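Local coordinates for protein calreticulin, putative (Trypanosoma cruzi, PDB 5HCF) that probably acts as a lectin-like chaperone, its globular domain having a legume lectin fold linked to carbohydrate and peptide binding, at residues 73-78 and 222-227. Numbering follows the deposited sequence.
Sequences FSVKHE and SIFKDI
Lys225 O takes two donors from Ser74: the backbone N at 2.9 Å, in a nearly straight bond (166° at the hydrogen), and the hydroxyl OG at 3.2 Å, which sits above the carbonyl plane rather than on a lone pair. A chi1 of 61° folds the hydroxyl back beside the residue's own amide, which brings both donors to the one oxygen. Lys225 N returns a bond to Ser74 O; two residues along, Lys76 N donates to Ile223 O and Ile223 N to Lys76 O. The antiparallel ladder joins strands 69-76 and 223-230 inside one sheet of the concanavalin-like sandwich; strand 145-152 bonds to the far edge of 73-76 through Tyr148 and His146, and strand 42-45 to that of 222-227 through Leu43 and Leu45. Between the two hydrogen-bonded pairs, Val75 and Phe224 make a non-hydrogen-bonded pair whose side chains lie side by side on one face of the sheet. Val75 CG1 stands over the centre of the Phe224 ring, 3.9 Å from its centroid, a CH-pi contact. Phe73 CE2 makes an apolar contact at the edge of that ring, 4.0 Å from Phe224 CD2, while Phe73 CB touches Ile227 CG1; Ile88 of strand 83-91, in the second sheet, packs on both Phe73 and Ile227. Asp226 and Ile227 both lie opposite Glu6 of strand 2-6, a G1 beta bulge. On the Ser74 face, Lys76 extends away from strand 223-230 to a salt bridge, NZ to Glu78 OE1 at 2.9 Å, with Phe33 as cation-pi partner, and Lys225 NZ is hydrogen-bonded to the carbonyl oxygens of Lys39 and Lys41.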
loop_
_atom_site.group_PDB
_atom_site.type_symbol
_atom_site.label_atom_id
_atom_site.label_comp_id
_atom_site.label_asym_id
_atom_site.label_seq_id
_atom_site.Cartn_x
_atom_site.Cartn_y
_atom_site.Cartn_z
ATOM N N PHE A 73 2.958 -4.984 1.905
ATOM C CA PHE A 73 2.579 -4.759 3.293
ATOM C C PHE A 73 1.268 -5.477 3.564
ATOM O O PHE A 73 0.563 -5.861 2.630
ATOM C CB PHE A 73 2.450 -3.266 3.600
ATOM C CG PHE A 73 1.168 -2.649 3.105
ATOM C CD1 PHE A 73 1.023 -2.288 1.772
ATOM C CD2 PHE A 73 0.109 -2.419 3.974
ATOM C CE1 PHE A 73 -0.153 -1.719 1.315
ATOM C CE2 PHE A 73 -1.067 -1.846 3.522
ATOM C CZ PHE A 73 -1.199 -1.497 2.193
ATOM N N SER A 74 0.948 -5.666 4.839
ATOM C CA SER A 74 -0.305 -6.312 5.211
ATOM C C SER A 74 -1.150 -5.402 6.097
ATOM O O SER A 74 -0.618 -4.607 6.871
ATOM C CB SER A 74 -0.037 -7.639 5.924
ATOM O OG SER A 74 0.711 -7.436 7.111
ATOM N N VAL A 75 -2.469 -5.516 5.963
ATOM C CA VAL A 75 -3.402 -4.865 6.882
ATOM C C VAL A 75 -4.395 -5.889 7.404
ATOM O O VAL A 75 -4.883 -6.729 6.648
ATOM C CB VAL A 75 -4.191 -3.730 6.216
ATOM C CG1 VAL A 75 -4.607 -2.701 7.256
ATOM C CG2 VAL A 75 -3.372 -3.094 5.132
ATOM N N LYS A 76 -4.707 -5.808 8.690
ATOM C CA LYS A 76 -5.714 -6.680 9.270
ATOM C C LYS A 76 -6.855 -5.837 9.819
ATOM O O LYS A 76 -6.664 -5.066 10.756
ATOM C CB LYS A 76 -5.113 -7.556 10.371
ATOM C CG LYS A 76 -6.109 -8.522 10.996
ATOM C CD LYS A 76 -5.615 -9.089 12.322
ATOM C CE LYS A 76 -6.442 -10.295 12.735
ATOM N NZ LYS A 76 -6.388 -10.528 14.199
ATOM N N HIS A 77 -8.028 -5.966 9.210
ATOM C CA HIS A 77 -9.220 -5.265 9.675
ATOM C C HIS A 77 -10.091 -6.190 10.520
ATOM O O HIS A 77 -11.142 -6.643 10.064
ATOM C CB HIS A 77 -10.034 -4.736 8.493
ATOM C CG HIS A 77 -9.291 -3.767 7.626
ATOM N ND1 HIS A 77 -8.694 -2.633 8.120
ATOM C CD2 HIS A 77 -9.063 -3.770 6.290
ATOM C CE1 HIS A 77 -8.123 -1.970 7.123
ATOM N NE2 HIS A 77 -8.333 -2.640 6.007
ATOM N N GLU A 78 -9.658 -6.462 11.748
ATOM C CA GLU A 78 -10.353 -7.403 12.626
ATOM C C GLU A 78 -11.582 -6.795 13.300
ATOM O O GLU A 78 -12.374 -7.503 13.924
ATOM C CB GLU A 78 -9.390 -7.933 13.696
ATOM C CG GLU A 78 -8.651 -6.846 14.465
ATOM C CD GLU A 78 -8.058 -7.344 15.777
ATOM O OE1 GLU A 78 -7.554 -8.486 15.811
ATOM O OE2 GLU A 78 -8.088 -6.587 16.772
ATOM N N SER A 222 -7.410 -1.378 12.932
ATOM C CA SER A 222 -6.599 -2.005 11.883
ATOM C C SER A 222 -5.144 -2.182 12.317
ATOM O O SER A 222 -4.616 -1.385 13.088
ATOM C CB SER A 222 -6.657 -1.186 10.591
ATOM O OG SER A 222 -7.948 -1.234 10.001
ATOM N N ILE A 223 -4.503 -3.234 11.817
ATOM C CA ILE A 223 -3.108 -3.500 12.151
ATOM C C ILE A 223 -2.246 -3.649 10.896
ATOM O O ILE A 223 -2.489 -4.520 10.060
ATOM C CB ILE A 223 -2.974 -4.766 13.018
ATOM C CG1 ILE A 223 -3.836 -4.636 14.277
ATOM C CG2 ILE A 223 -1.505 -5.027 13.379
ATOM C CD1 ILE A 223 -3.789 -5.853 15.168
ATOM N N PHE A 224 -1.236 -2.796 10.775
ATOM C CA PHE A 224 -0.320 -2.829 9.636
ATOM C C PHE A 224 0.921 -3.646 9.970
ATOM O O PHE A 224 1.434 -3.567 11.085
ATOM C CB PHE A 224 0.089 -1.412 9.228
ATOM C CG PHE A 224 -1.034 -0.591 8.654
ATOM C CD1 PHE A 224 -1.971 0.005 9.482
ATOM C CD2 PHE A 224 -1.148 -0.410 7.285
ATOM C CE1 PHE A 224 -2.999 0.764 8.953
ATOM C CE2 PHE A 224 -2.171 0.344 6.754
ATOM C CZ PHE A 224 -3.097 0.933 7.586
ATOM N N LYS A 225 1.397 -4.435 9.011
ATOM C CA LYS A 225 2.627 -5.203 9.204
ATOM C C LYS A 225 3.490 -5.309 7.947
ATOM O O LYS A 225 3.003 -5.158 6.824
ATOM C CB LYS A 225 2.308 -6.616 9.701
ATOM C CG LYS A 225 1.930 -6.706 11.165
ATOM C CD LYS A 225 1.521 -8.126 11.538
ATOM C CE LYS A 225 2.653 -9.117 11.313
ATOM N NZ LYS A 225 3.899 -8.684 11.990
ATOM N N ASP A 226 4.775 -5.574 8.167
ATOM C CA ASP A 226 5.712 -5.971 7.125
ATOM C C ASP A 226 5.675 -5.104 5.868
ATOM O O ASP A 226 5.368 -5.590 4.774
ATOM C CB ASP A 226 5.458 -7.431 6.744
ATOM C CG ASP A 226 5.658 -8.379 7.913
ATOM O OD1 ASP A 226 6.813 -8.544 8.362
ATOM O OD2 ASP A 226 4.656 -8.954 8.388
ATOM N N ILE A 227 5.993 -3.822 6.023
ATOM C CA ILE A 227 6.186 -2.955 4.868
ATOM C C ILE A 227 7.543 -3.250 4.238
ATOM O O ILE A 227 8.582 -2.842 4.756
ATOM C CB ILE A 227 6.088 -1.469 5.246
ATOM C CG1 ILE A 227 4.716 -1.178 5.856
ATOM C CG2 ILE A 227 6.330 -0.586 4.027
ATOM C CD1 ILE A 227 4.549 0.237 6.351
#